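Local coordinates for hypothetical protein VC0802 (PDB 1ZVP) that is of unknown function but carries two ACT domains, which in other proteins often bind small ligands such as amino acids, and may be a transport protein, at residues Q13-E18 with A92-E97; L37-I42 with A63-S68; N103-Y108 with H112-K117. All blocks are in the same frame, centred on the assembly; numbering follows the deposited sequence.

Contact 1 of 3, residues Q13-E18 with A92-E97; sequences QSMSPE and ATKLAE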
ATOM      1  N   GLN D  13     -16.803  11.485   1.347  1.00 36.61           N
ATOM      2  CA  GLN D  13     -16.971  10.921   2.680  1.00 37.26           C
ATOM      3  C   GLN D  13     -15.699  10.980   3.502  1.00 36.92           C
ATOM      4  O   GLN D  13     -14.607  11.026   2.955  1.00 37.21           O
ATOM      5  CB  GLN D  13     -17.390   9.472   2.571  1.00 37.60           C
ATOM      6  CG  GLN D  13     -18.806   9.285   2.112  1.00 41.47           C
ATOM      7  CD  GLN D  13     -19.196   7.828   2.154  1.00 46.64           C
ATOM      8  OE1 GLN D  13     -19.408   7.263   3.237  1.00 50.39           O
ATOM      9  NE2 GLN D  13     -19.292   7.199   0.979  1.00 47.02           N
ATOM     10  N   SER D  14     -15.856  10.959   4.819  1.00 36.67           N
ATOM     11  CA  SER D  14     -14.739  10.860   5.746  1.00 36.21           C
ATOM     12  C   SER D  14     -14.107   9.474   5.637  1.00 36.24           C
ATOM     13  O   SER D  14     -14.814   8.474   5.420  1.00 36.23           O
ATOM     14  CB  SER D  14     -15.227  11.117   7.175  1.00 35.93           C
ATOM     15  OG  SER D  14     -14.167  11.045   8.113  1.00 36.23           O
ATOM     16  N   MET D  15     -12.778   9.416   5.772  1.00 35.94           N
ATOM     17  CA  MET D  15     -12.066   8.132   5.784  1.00 35.38           C
ATOM     18  C   MET D  15     -11.932   7.604   7.202  1.00 35.46           C
ATOM     19  O   MET D  15     -11.361   6.531   7.416  1.00 35.53           O
ATOM     20  CB  MET D  15     -10.706   8.216   5.087  1.00 34.93           C
ATOM     21  CG  MET D  15     -10.764   8.423   3.557  1.00 34.24           C
ATOM     22  SD  MET D  15     -11.658   7.178   2.597  1.00 32.28           S
ATOM     23  CE  MET D  15     -13.261   7.954   2.370  1.00 32.01           C
ATOM     24  N   SER D  16     -12.504   8.356   8.151  1.00 35.45           N
ATOM     25  CA  SER D  16     -12.405   8.094   9.587  1.00 35.50           C
ATOM     26  C   SER D  16     -10.967   7.800  10.050  1.00 35.04           C
ATOM     27  O   SER D  16     -10.704   6.741  10.624  1.00 34.65           O
ATOM     28  CB  SER D  16     -13.371   6.974  10.005  1.00 35.79           C
ATOM     29  OG  SER D  16     -14.720   7.412   9.945  1.00 37.38           O
ATOM     30  N   PRO D  17     -10.032   8.746   9.803  1.00 34.85           N
ATOM     31  CA  PRO D  17      -8.620   8.492  10.085  1.00 34.76           C
ATOM     32  C   PRO D  17      -8.262   8.490  11.572  1.00 34.86           C
ATOM     33  O   PRO D  17      -8.923   9.139  12.385  1.00 35.64           O
ATOM     34  CB  PRO D  17      -7.919   9.649   9.378  1.00 34.55           C
ATOM     35  CG  PRO D  17      -8.887  10.742   9.431  1.00 34.14           C
ATOM     36  CD  PRO D  17     -10.231  10.097   9.251  1.00 34.53           C
ATOM     37  N   GLU D  18      -7.220   7.749  11.924  1.00 34.77           N
ATOM     38  CA  GLU D  18      -6.699   7.790  13.272  1.00 34.53           C
ATOM     39  C   GLU D  18      -5.187   7.769  13.253  1.00 34.00           C
ATOM     40  O   GLU D  18      -4.585   6.958  12.552  1.00 34.62           O
ATOM     41  CB  GLU D  18      -7.257   6.644  14.111  1.00 34.92           C
ATOM     42  CG  GLU D  18      -7.335   5.336  13.387  1.00 36.83           C
ATOM     43  CD  GLU D  18      -7.626   4.176  14.301  1.00 40.25           C
ATOM     44  OE1 GLU D  18      -7.299   3.027  13.919  1.00 42.63           O
ATOM     45  OE2 GLU D  18      -8.184   4.403  15.396  1.00 42.95           O
ATOM     46  N   ALA D  92      -6.390   8.586  -1.480  1.00 32.61           N
ATOM     47  CA  ALA D  92      -5.243   9.104  -2.208  1.00 32.13           C
ATOM     48  C   ALA D  92      -5.512  10.490  -2.791  1.00 32.36           C
ATOM     49  O   ALA D  92      -4.632  11.360  -2.753  1.00 32.66           O
ATOM     50  CB  ALA D  92      -4.817   8.132  -3.290  1.00 31.61           C
ATOM     51  N   THR D  93      -6.718  10.689  -3.328  1.00 32.46           N
ATOM     52  CA  THR D  93      -7.160  11.994  -3.839  1.00 32.56           C
ATOM     53  C   THR D  93      -7.282  13.064  -2.754  1.00 32.81           C
ATOM     54  O   THR D  93      -6.864  14.206  -2.975  1.00 33.16           O
ATOM     55  CB  THR D  93      -8.506  11.892  -4.596  1.00 32.32           C
ATOM     56  OG1 THR D  93      -8.341  11.046  -5.722  1.00 32.10           O
ATOM     57  CG2 THR D  93      -8.975  13.252  -5.094  1.00 32.53           C
ATOM     58  N   LYS D  94      -7.868  12.710  -1.606  1.00 33.25           N
ATOM     59  CA  LYS D  94      -8.022  13.647  -0.497  1.00 33.80           C
ATOM     60  C   LYS D  94      -6.669  14.166  -0.014  1.00 34.04           C
ATOM     61  O   LYS D  94      -6.530  15.346   0.324  1.00 34.27           O
ATOM     62  CB  LYS D  94      -8.720  12.981   0.675  1.00 33.90           C
ATOM     63  CG  LYS D  94     -10.170  12.711   0.481  1.00 35.19           C
ATOM     64  CD  LYS D  94     -10.640  11.807   1.597  1.00 37.20           C
ATOM     65  CE  LYS D  94     -12.126  11.820   1.705  1.00 38.85           C
ATOM     66  NZ  LYS D  94     -12.621  12.999   2.454  1.00 39.32           N
ATOM     67  N   LEU D  95      -5.692  13.263   0.043  1.00 34.17           N
ATOM     68  CA  LEU D  95      -4.325  13.596   0.419  1.00 34.37           C
ATOM     69  C   LEU D  95      -3.613  14.449  -0.639  1.00 34.71           C
ATOM     70  O   LEU D  95      -2.970  15.435  -0.294  1.00 35.17           O
ATOM     71  CB  LEU D  95      -3.536  12.314   0.694  1.00 34.17           C
ATOM     72  CG  LEU D  95      -3.195  11.774   2.081  1.00 34.12           C
ATOM     73  CD1 LEU D  95      -3.919  12.481   3.192  1.00 33.48           C
ATOM     74  CD2 LEU D  95      -3.464  10.292   2.127  1.00 34.42           C
ATOM     75  N   ALA D  96      -3.717  14.067  -1.912  1.00 34.68           N
ATOM     76  CA  ALA D  96      -3.091  14.808  -3.002  1.00 34.79           C
ATOM     77  C   ALA D  96      -3.613  16.235  -3.115  1.00 35.18           C
ATOM     78  O   ALA D  96      -2.856  17.145  -3.424  1.00 35.50           O
ATOM     79  CB  ALA D  96      -3.257  14.070  -4.328  1.00 34.67           C
ATOM     80  N   GLU D  97      -4.903  16.429  -2.858  1.00 35.58           N
ATOM     81  CA  GLU D  97      -5.506  17.758  -2.870  1.00 36.11           C
ATOM     82  C   GLU D  97      -4.868  18.735  -1.894  1.00 36.27           C
ATOM     83  O   GLU D  97      -5.007  19.950  -2.049  1.00 36.34           O
ATOM     84  CB  GLU D  97      -6.993  17.674  -2.548  1.00 36.45           C
ATOM     85  CG  GLU D  97      -7.859  17.363  -3.727  1.00 38.28           C
ATOM     86  CD  GLU D  97      -9.323  17.321  -3.349  1.00 41.08           C
ATOM     87  OE1 GLU D  97      -9.972  18.395  -3.326  1.00 41.56           O
ATOM     88  OE2 GLU D  97      -9.826  16.205  -3.079  1.00 42.24           O
TER

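Contact 2 of 3, residues L37-I42 with A63-S68; sequences LSLEPI and AGLESS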
ATOM      1  N   LEU D  37      13.951 -10.257  12.385  1.00 50.68           N
ATOM      2  CA  LEU D  37      12.809 -10.452  13.284  1.00 50.40           C
ATOM      3  C   LEU D  37      12.899  -9.673  14.597  1.00 50.07           C
ATOM      4  O   LEU D  37      11.892  -9.143  15.070  1.00 50.00           O
ATOM      5  CB  LEU D  37      12.622 -11.948  13.575  1.00 50.54           C
ATOM      6  CG  LEU D  37      11.496 -12.766  12.922  1.00 50.42           C
ATOM      7  CD1 LEU D  37      11.049 -12.216  11.591  1.00 50.42           C
ATOM      8  CD2 LEU D  37      11.924 -14.225  12.782  1.00 50.77           C
ATOM      9  N   SER D  38      14.100  -9.610  15.174  1.00 49.69           N
ATOM     10  CA  SER D  38      14.328  -8.941  16.463  1.00 49.25           C
ATOM     11  C   SER D  38      14.093  -7.433  16.402  1.00 48.85           C
ATOM     12  O   SER D  38      13.922  -6.789  17.438  1.00 49.02           O
ATOM     13  CB  SER D  38      15.741  -9.225  16.982  1.00 49.25           C
ATOM     14  OG  SER D  38      16.710  -8.827  16.028  1.00 49.35           O
ATOM     15  N   LEU D  39      14.084  -6.879  15.191  1.00 48.22           N
ATOM     16  CA  LEU D  39      13.773  -5.467  14.986  1.00 47.77           C
ATOM     17  C   LEU D  39      12.267  -5.178  15.081  1.00 47.46           C
ATOM     18  O   LEU D  39      11.862  -4.021  15.237  1.00 47.38           O
ATOM     19  CB  LEU D  39      14.322  -4.980  13.641  1.00 47.80           C
ATOM     20  CG  LEU D  39      15.836  -4.994  13.427  1.00 47.82           C
ATOM     21  CD1 LEU D  39      16.177  -4.510  12.030  1.00 48.25           C
ATOM     22  CD2 LEU D  39      16.537  -4.147  14.471  1.00 48.39           C
ATOM     23  N   GLU D  40      11.461  -6.239  14.994  1.00 47.00           N
ATOM     24  CA  GLU D  40       9.994  -6.180  15.087  1.00 46.64           C
ATOM     25  C   GLU D  40       9.362  -5.197  14.100  1.00 45.60           C
ATOM     26  O   GLU D  40       8.660  -4.270  14.517  1.00 45.64           O
ATOM     27  CB  GLU D  40       9.545  -5.857  16.510  1.00 47.04           C
ATOM     28  CG  GLU D  40       9.763  -6.980  17.508  1.00 49.47           C
ATOM     29  CD  GLU D  40       9.941  -6.464  18.933  1.00 53.01           C
ATOM     30  OE1 GLU D  40      10.603  -7.162  19.734  1.00 54.85           O
ATOM     31  OE2 GLU D  40       9.435  -5.359  19.253  1.00 54.08           O
ATOM     32  N   PRO D  41       9.609  -5.395  12.791  1.00 44.52           N
ATOM     33  CA  PRO D  41       9.080  -4.474  11.794  1.00 43.73           C
ATOM     34  C   PRO D  41       7.552  -4.510  11.737  1.00 43.11           C
ATOM     35  O   PRO D  41       6.960  -5.585  11.826  1.00 43.14           O
ATOM     36  CB  PRO D  41       9.684  -4.993  10.486  1.00 43.62           C
ATOM     37  CG  PRO D  41       9.992  -6.414  10.745  1.00 44.00           C
ATOM     38  CD  PRO D  41      10.386  -6.485  12.170  1.00 44.36           C
ATOM     39  N   ILE D  42       6.924  -3.343  11.599  1.00 42.25           N
ATOM     40  CA  ILE D  42       5.472  -3.268  11.515  1.00 41.31           C
ATOM     41  C   ILE D  42       5.016  -3.775  10.155  1.00 41.25           C
ATOM     42  O   ILE D  42       3.918  -4.317  10.025  1.00 41.28           O
ATOM     43  CB  ILE D  42       4.935  -1.845  11.815  1.00 41.33           C
ATOM     44  CG1 ILE D  42       3.423  -1.880  12.052  1.00 41.00           C
ATOM     45  CG2 ILE D  42       5.334  -0.845  10.717  1.00 40.95           C
ATOM     46  CD1 ILE D  42       2.824  -0.552  12.428  1.00 40.97           C
ATOM     47  N   ALA D  63      20.087  -0.116  15.060  1.00 62.08           N
ATOM     48  CA  ALA D  63      20.411  -1.388  14.448  1.00 61.94           C
ATOM     49  C   ALA D  63      21.391  -1.057  13.339  1.00 62.07           C
ATOM     50  O   ALA D  63      21.807  -1.931  12.578  1.00 61.90           O
ATOM     51  CB  ALA D  63      19.182  -2.040  13.886  1.00 61.89           C
ATOM     52  N   GLY D  64      21.738   0.225  13.253  1.00 62.35           N
ATOM     53  CA  GLY D  64      22.776   0.701  12.348  1.00 63.07           C
ATOM     54  C   GLY D  64      22.308   1.035  10.946  1.00 63.64           C
ATOM     55  O   GLY D  64      23.103   1.490  10.114  1.00 63.77           O
ATOM     56  N   LEU D  65      21.025   0.789  10.677  1.00 64.13           N
ATOM     57  CA  LEU D  65      20.404   1.174   9.409  1.00 64.33           C
ATOM     58  C   LEU D  65      20.270   2.695   9.434  1.00 64.64           C
ATOM     59  O   LEU D  65      19.763   3.265  10.410  1.00 64.69           O
ATOM     60  CB  LEU D  65      19.050   0.478   9.219  1.00 64.15           C
ATOM     61  CG  LEU D  65      18.972  -1.024   9.539  1.00 63.91           C
ATOM     62  CD1 LEU D  65      17.541  -1.512   9.465  1.00 63.85           C
ATOM     63  CD2 LEU D  65      19.870  -1.869   8.637  1.00 63.90           C
ATOM     64  N   GLU D  66      20.752   3.344   8.373  1.00 64.90           N
ATOM     65  CA  GLU D  66      21.042   4.789   8.407  1.00 64.98           C
ATOM     66  C   GLU D  66      19.828   5.680   8.119  1.00 64.16           C
ATOM     67  O   GLU D  66      19.010   5.363   7.233  1.00 64.34           O
ATOM     68  CB  GLU D  66      22.189   5.122   7.446  1.00 65.58           C
ATOM     69  CG  GLU D  66      23.048   6.315   7.871  1.00 67.55           C
ATOM     70  CD  GLU D  66      23.664   7.043   6.679  1.00 70.12           C
ATOM     71  OE1 GLU D  66      23.777   8.289   6.747  1.00 71.37           O
ATOM     72  OE2 GLU D  66      24.020   6.378   5.674  1.00 70.45           O
ATOM     73  N   SER D  67      19.746   6.791   8.866  1.00 62.83           N
ATOM     74  CA  SER D  67      18.627   7.761   8.838  1.00 61.42           C
ATOM     75  C   SER D  67      17.772   7.793   7.556  1.00 60.40           C
ATOM     76  O   SER D  67      18.278   8.084   6.454  1.00 60.49           O
ATOM     77  CB  SER D  67      19.135   9.180   9.151  1.00 61.57           C
ATOM     78  OG  SER D  67      19.536   9.310  10.503  1.00 61.32           O
ATOM     79  N   SER D  68      16.487   7.468   7.716  1.00 58.49           N
ATOM     80  CA  SER D  68      15.474   7.692   6.680  1.00 56.35           C
ATOM     81  C   SER D  68      14.682   8.950   7.080  1.00 54.54           C
ATOM     82  O   SER D  68      14.934   9.527   8.156  1.00 54.50           O
ATOM     83  CB  SER D  68      14.564   6.458   6.541  1.00 56.61           C
ATOM     84  OG  SER D  68      13.371   6.725   5.804  1.00 56.99           O
TER

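Contact 3 of 3, residues N103-Y108 with H112-K117; sequences NVIAGY and HIFVQK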
ATOM      1  N   ASN D 103       2.395   6.851   1.429  1.00 39.83           N
ATOM      2  CA  ASN D 103       2.874   5.491   1.260  1.00 39.33           C
ATOM      3  C   ASN D 103       1.887   4.565   1.907  1.00 38.26           C
ATOM      4  O   ASN D 103       1.839   4.445   3.123  1.00 38.87           O
ATOM      5  CB  ASN D 103       4.261   5.331   1.860  1.00 40.00           C
ATOM      6  CG  ASN D 103       5.195   6.412   1.399  1.00 42.31           C
ATOM      7  OD1 ASN D 103       4.942   7.606   1.641  1.00 44.98           O
ATOM      8  ND2 ASN D 103       6.263   6.022   0.700  1.00 43.44           N
ATOM      9  N   VAL D 104       1.076   3.941   1.067  1.00 36.93           N
ATOM     10  CA  VAL D 104      -0.064   3.148   1.475  1.00 35.63           C
ATOM     11  C   VAL D 104       0.375   1.708   1.688  1.00 35.14           C
ATOM     12  O   VAL D 104       1.059   1.147   0.834  1.00 34.56           O
ATOM     13  CB  VAL D 104      -1.115   3.168   0.345  1.00 35.64           C
ATOM     14  CG1 VAL D 104      -2.294   2.255   0.651  1.00 35.41           C
ATOM     15  CG2 VAL D 104      -1.545   4.595   0.028  1.00 34.79           C
ATOM     16  N   ILE D 105       0.009   1.111   2.826  1.00 34.06           N
ATOM     17  CA  ILE D 105       0.048  -0.348   2.935  1.00 33.42           C
ATOM     18  C   ILE D 105      -1.340  -0.884   3.254  1.00 33.75           C
ATOM     19  O   ILE D 105      -1.902  -0.581   4.303  1.00 34.06           O
ATOM     20  CB  ILE D 105       1.113  -0.882   3.933  1.00 33.50           C
ATOM     21  CG1 ILE D 105       2.478  -0.237   3.653  1.00 32.55           C
ATOM     22  CG2 ILE D 105       1.188  -2.417   3.857  1.00 32.13           C
ATOM     23  CD1 ILE D 105       3.620  -0.757   4.492  1.00 32.73           C
ATOM     24  N   ALA D 106      -1.906  -1.649   2.323  1.00 34.07           N
ATOM     25  CA  ALA D 106      -3.195  -2.309   2.536  1.00 34.31           C
ATOM     26  C   ALA D 106      -3.006  -3.496   3.473  1.00 34.66           C
ATOM     27  O   ALA D 106      -2.231  -4.416   3.178  1.00 35.55           O
ATOM     28  CB  ALA D 106      -3.813  -2.762   1.213  1.00 33.78           C
ATOM     29  N   GLY D 107      -3.685  -3.455   4.616  1.00 34.66           N
ATOM     30  CA  GLY D 107      -3.699  -4.583   5.543  1.00 34.38           C
ATOM     31  C   GLY D 107      -4.932  -5.406   5.236  1.00 34.65           C
ATOM     32  O   GLY D 107      -5.755  -5.008   4.403  1.00 34.69           O
ATOM     33  N   TYR D 108      -5.065  -6.554   5.894  1.00 34.64           N
ATOM     34  CA  TYR D 108      -6.246  -7.392   5.715  1.00 35.05           C
ATOM     35  C   TYR D 108      -7.540  -6.654   6.082  1.00 35.21           C
ATOM     36  O   TYR D 108      -8.530  -6.723   5.334  1.00 35.47           O
ATOM     37  CB  TYR D 108      -6.122  -8.662   6.541  1.00 35.31           C
ATOM     38  CG  TYR D 108      -7.235  -9.638   6.292  1.00 36.03           C
ATOM     39  CD1 TYR D 108      -7.085 -10.648   5.352  1.00 36.95           C
ATOM     40  CD2 TYR D 108      -8.441  -9.551   6.987  1.00 36.08           C
ATOM     41  CE1 TYR D 108      -8.101 -11.554   5.102  1.00 37.34           C
ATOM     42  CE2 TYR D 108      -9.475 -10.454   6.749  1.00 36.94           C
ATOM     43  CZ  TYR D 108      -9.290 -11.457   5.801  1.00 37.48           C
ATOM     44  OH  TYR D 108     -10.280 -12.378   5.535  1.00 37.82           O
ATOM     45  N   HIS D 112      -3.482   1.390   5.737  1.00 35.24           N
ATOM     46  CA  HIS D 112      -2.581   2.123   6.608  1.00 35.13           C
ATOM     47  C   HIS D 112      -1.736   3.044   5.745  1.00 35.13           C
ATOM     48  O   HIS D 112      -1.192   2.632   4.721  1.00 35.55           O
ATOM     49  CB  HIS D 112      -1.704   1.149   7.400  1.00 35.31           C
ATOM     50  CG  HIS D 112      -2.477   0.038   8.043  1.00 34.87           C
ATOM     51  ND1 HIS D 112      -3.095   0.173   9.269  1.00 35.09           N
ATOM     52  CD2 HIS D 112      -2.752  -1.218   7.620  1.00 34.07           C
ATOM     53  CE1 HIS D 112      -3.709  -0.957   9.577  1.00 34.19           C
ATOM     54  NE2 HIS D 112      -3.518  -1.816   8.593  1.00 34.91           N
ATOM     55  N   ILE D 113      -1.651   4.302   6.146  1.00 34.65           N
ATOM     56  CA  ILE D 113      -1.003   5.303   5.328  1.00 34.54           C
ATOM     57  C   ILE D 113       0.163   5.887   6.101  1.00 34.23           C
ATOM     58  O   ILE D 113      -0.001   6.315   7.239  1.00 34.19           O
ATOM     59  CB  ILE D 113      -2.006   6.405   4.922  1.00 34.55           C
ATOM     60  CG1 ILE D 113      -3.214   5.783   4.221  1.00 34.34           C
ATOM     61  CG2 ILE D 113      -1.360   7.441   4.012  1.00 34.66           C
ATOM     62  CD1 ILE D 113      -4.399   6.668   4.240  1.00 34.90           C
ATOM     63  N   PHE D 114       1.345   5.863   5.495  1.00 34.46           N
ATOM     64  CA  PHE D 114       2.518   6.542   6.050  1.00 34.19           C
ATOM     65  C   PHE D 114       2.706   7.877   5.345  1.00 34.37           C
ATOM     66  O   PHE D 114       2.951   7.929   4.147  1.00 34.56           O
ATOM     67  CB  PHE D 114       3.772   5.666   5.944  1.00 33.72           C
ATOM     68  CG  PHE D 114       3.700   4.415   6.763  1.00 32.86           C
ATOM     69  CD1 PHE D 114       4.242   4.380   8.048  1.00 32.42           C
ATOM     70  CD2 PHE D 114       3.067   3.271   6.262  1.00 32.76           C
ATOM     71  CE1 PHE D 114       4.155   3.228   8.833  1.00 33.55           C
ATOM     72  CE2 PHE D 114       2.985   2.101   7.028  1.00 33.92           C
ATOM     73  CZ  PHE D 114       3.534   2.075   8.320  1.00 33.77           C
ATOM     74  N   VAL D 115       2.545   8.956   6.094  1.00 34.93           N
ATOM     75  CA  VAL D 115       2.813  10.294   5.585  1.00 35.57           C
ATOM     76  C   VAL D 115       4.020  10.874   6.327  1.00 36.81           C
ATOM     77  O   VAL D 115       4.355  10.418   7.417  1.00 37.22           O
ATOM     78  CB  VAL D 115       1.579  11.244   5.724  1.00 34.95           C
ATOM     79  CG1 VAL D 115       0.358  10.651   5.013  1.00 33.95           C
ATOM     80  CG2 VAL D 115       1.272  11.547   7.187  1.00 34.00           C
ATOM     81  N   GLN D 116       4.682  11.861   5.727  1.00 38.00           N
ATOM     82  CA  GLN D 116       5.751  12.595   6.393  1.00 38.78           C
ATOM     83  C   GLN D 116       5.268  13.058   7.738  1.00 38.97           C
ATOM     84  O   GLN D 116       4.138  13.529   7.860  1.00 39.34           O
ATOM     85  CB  GLN D 116       6.154  13.808   5.574  1.00 38.97           C
ATOM     86  CG  GLN D 116       6.944  13.480   4.336  1.00 41.39           C
ATOM     87  CD  GLN D 116       7.102  14.686   3.430  1.00 44.91           C
ATOM     88  OE1 GLN D 116       7.595  14.570   2.308  1.00 46.66           O
ATOM     89  NE2 GLN D 116       6.682  15.853   3.910  1.00 45.68           N
ATOM     90  N   LYS D 117       6.128  12.930   8.742  1.00 39.48           N
ATOM     91  CA  LYS D 117       5.767  13.231  10.118  1.00 39.72           C
ATOM     92  C   LYS D 117       5.227  14.654  10.289  1.00 40.37           C
ATOM     93  O   LYS D 117       4.257  14.870  11.030  1.00 40.04           O
ATOM     94  CB  LYS D 117       6.955  12.983  11.048  1.00 39.60           C
ATOM     95  CG  LYS D 117       6.560  13.024  12.510  1.00 39.78           C
ATOM     96  CD  LYS D 117       7.737  13.228  13.423  1.00 40.04           C
ATOM     97  CE  LYS D 117       7.247  13.407  14.845  1.00 40.16           C
ATOM     98  NZ  LYS D 117       8.381  13.397  15.797  1.00 41.32           N
TER

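Contact 1 of 3, residues Q13-E18 with A92-E97
Lys94 NZ and Met15 CE reach the carbonyl end of the flat peptide between Gln13 and Ser14 from opposite sides of its plane. Lys94 NZ comes in well above that plane and meets the carbonyl at 2.8 Å from Gln13 O. Met15 CE lies on the other side. The bond from Lys94 NZ to Gln13 O is weak. The exact place of Gln13 O is doubtful, so little should rest on its precise length.

The apolar part is the lysine chain against the methionine. The two side chains lie across each other at a slant. Lys94 CD sits 3.9 Å from Met15 CG, and Lys94 CE sits 4.1 Å from Met15 CE. Lys94 runs nearly straight as far as CE and then bends (chi4 -81°), which turns NZ toward the carbonyl. The stronger partner of Lys94 NZ is Glu129 O, with Gln13 O a weak second one. Together they may offset some of the cost of burying the charge.

Ser14 shapes the turn after the Gln13 peptide. Its OG accepts from the backbone N of Ser16 at 3.2 Å, with an angle of 156° at the hydrogen. This is an ST turn. It leads from the loop into strand 17-19. Leu76 backs Met15, and Leu11 packs on Lys94.

The contact joins the approach to an edge strand with helix 87-96. That strand pairs with strand 71-76 and takes the fourth-strand place in a sheet covered by helices 87-96 and 120-127. This is the ferredoxin-like layout of an ACT domain, with its edge strand supplied from the N-terminal part of the chain.

Contact 2 of 3, residues L37-I42 with A63-S68
Leu39 makes both touches of this contact, one with Ala63 and one with Leu65. All of the interaction across it is apolar. The tighter touch is Leu39 CD2 against Ala63 CB at 3.4 Å, closer than usual for two methyl carbons. The looser one is between leucine tips: Leu39 CD1 and Leu65 CD1 point at each other, 4.2 Å apart. In Leu39 the CD1 branch extends the side chain (chi2 179°), while CD2 leaves to one side and finds Ala63. Leu65 is extended likewise (chi2 173°), with CD1 at its far end facing Leu39.

Backbone hydrogen bonding is local. Glu40 N bonds to Leu37 O at 2.9 Å, which closes the 3-10 turn carrying Leu39. On the other side, Gly64 has a positive phi and links the two residues that receive the leucine.

Packing from elsewhere completes the setting. Leu55 of strand 50-56 touches both Leu39 and Leu65, and Leu65 also reaches Cys27 and Val29 of strand 24-29. The contact therefore joins two loops beside the three-stranded sheet of the N-terminal ACT region. One loop leads into strand 43-47, and the other follows helix 57-61. Ile42, further along the first loop, meets the second subunit.

The touch between the loops is van der Waals contact of a few methyl groups, without directional bonds, at the partly exposed surface.

Contact 3 of 3, residues N103-Y108 with H112-K117
Four backbone hydrogen bonds join Asn103 to Phe114 and Ile105 to His112. The shortest runs from Ile105 N to His112 O, 2.7 Å. Its return bond, His112 N to Ile105 O, is 2.9 Å and more bent (153° at the hydrogen). In the other pair, Phe114 N meets Asn103 O at 2.8 Å and Asn103 N meets Phe114 O at 3.0 Å, both close to straight. Val104 and Ile113 form the non-hydrogen-bonded pair between them. There the CA of Val104 makes a CH...O contact with His112 O.

These strands are an antiparallel hairpin in the sheet of the C-terminal ACT domain. Strand 103-106 is its outermost strand within the chain. Val104 and Ala106 make backbone hydrogen bonds with the second subunit, consistent with the side-by-side strand pairing of many ACT dimers.

The His112 ring carries two edge neighbours near its plane. Its CD2 lies 3.5 Å from Ile105 O and 3.9 Å from Gly107 N. Both ring nitrogens are bonded, ND1 to Thr75 and NE2 to Glu47 of the second subunit, which fixes the ring's rotation. Phe45 of the second subunit stacks on it.

Phe114 sits on the same face as His112. Its CG lies beside its own backbone N (chi1 -65°), which brings the CD2 edge of the ring along Asn103 O, 3.6 Å from Phe114 CD2 and in the ring plane. The Ile105 and Phe114 side chains pass at a slant, with Ile105 CD1 3.9 Å from Phe114 CE2. Phe26 meets the phenyl edge-to-face. On the other face of the sheet, Val104 and Ile113 both pack on Phe91 of helix 87-96.

In the fold
Contact 3 is the core one, at the centre of the chain, and rests on regular strand pairing. Contact 1 is partly buried and belongs to the same domain: its helix packs on the sheet that holds contact 3, where Leu95 CD2 touches Ile113 CG2 at 4.0 Å. It combines a lysine amine near backbone carbonyls with the lysine chain lying on a methionine. Contact 2 is at the surface, among loops of the other ACT region, and is purely apolar. It still reaches contact 3 through Ile42 and Phe114. Contacts 1 and 2 lie on opposite sides of the chain's centre, their centres about 29 Å apart. All three meet the second subunit.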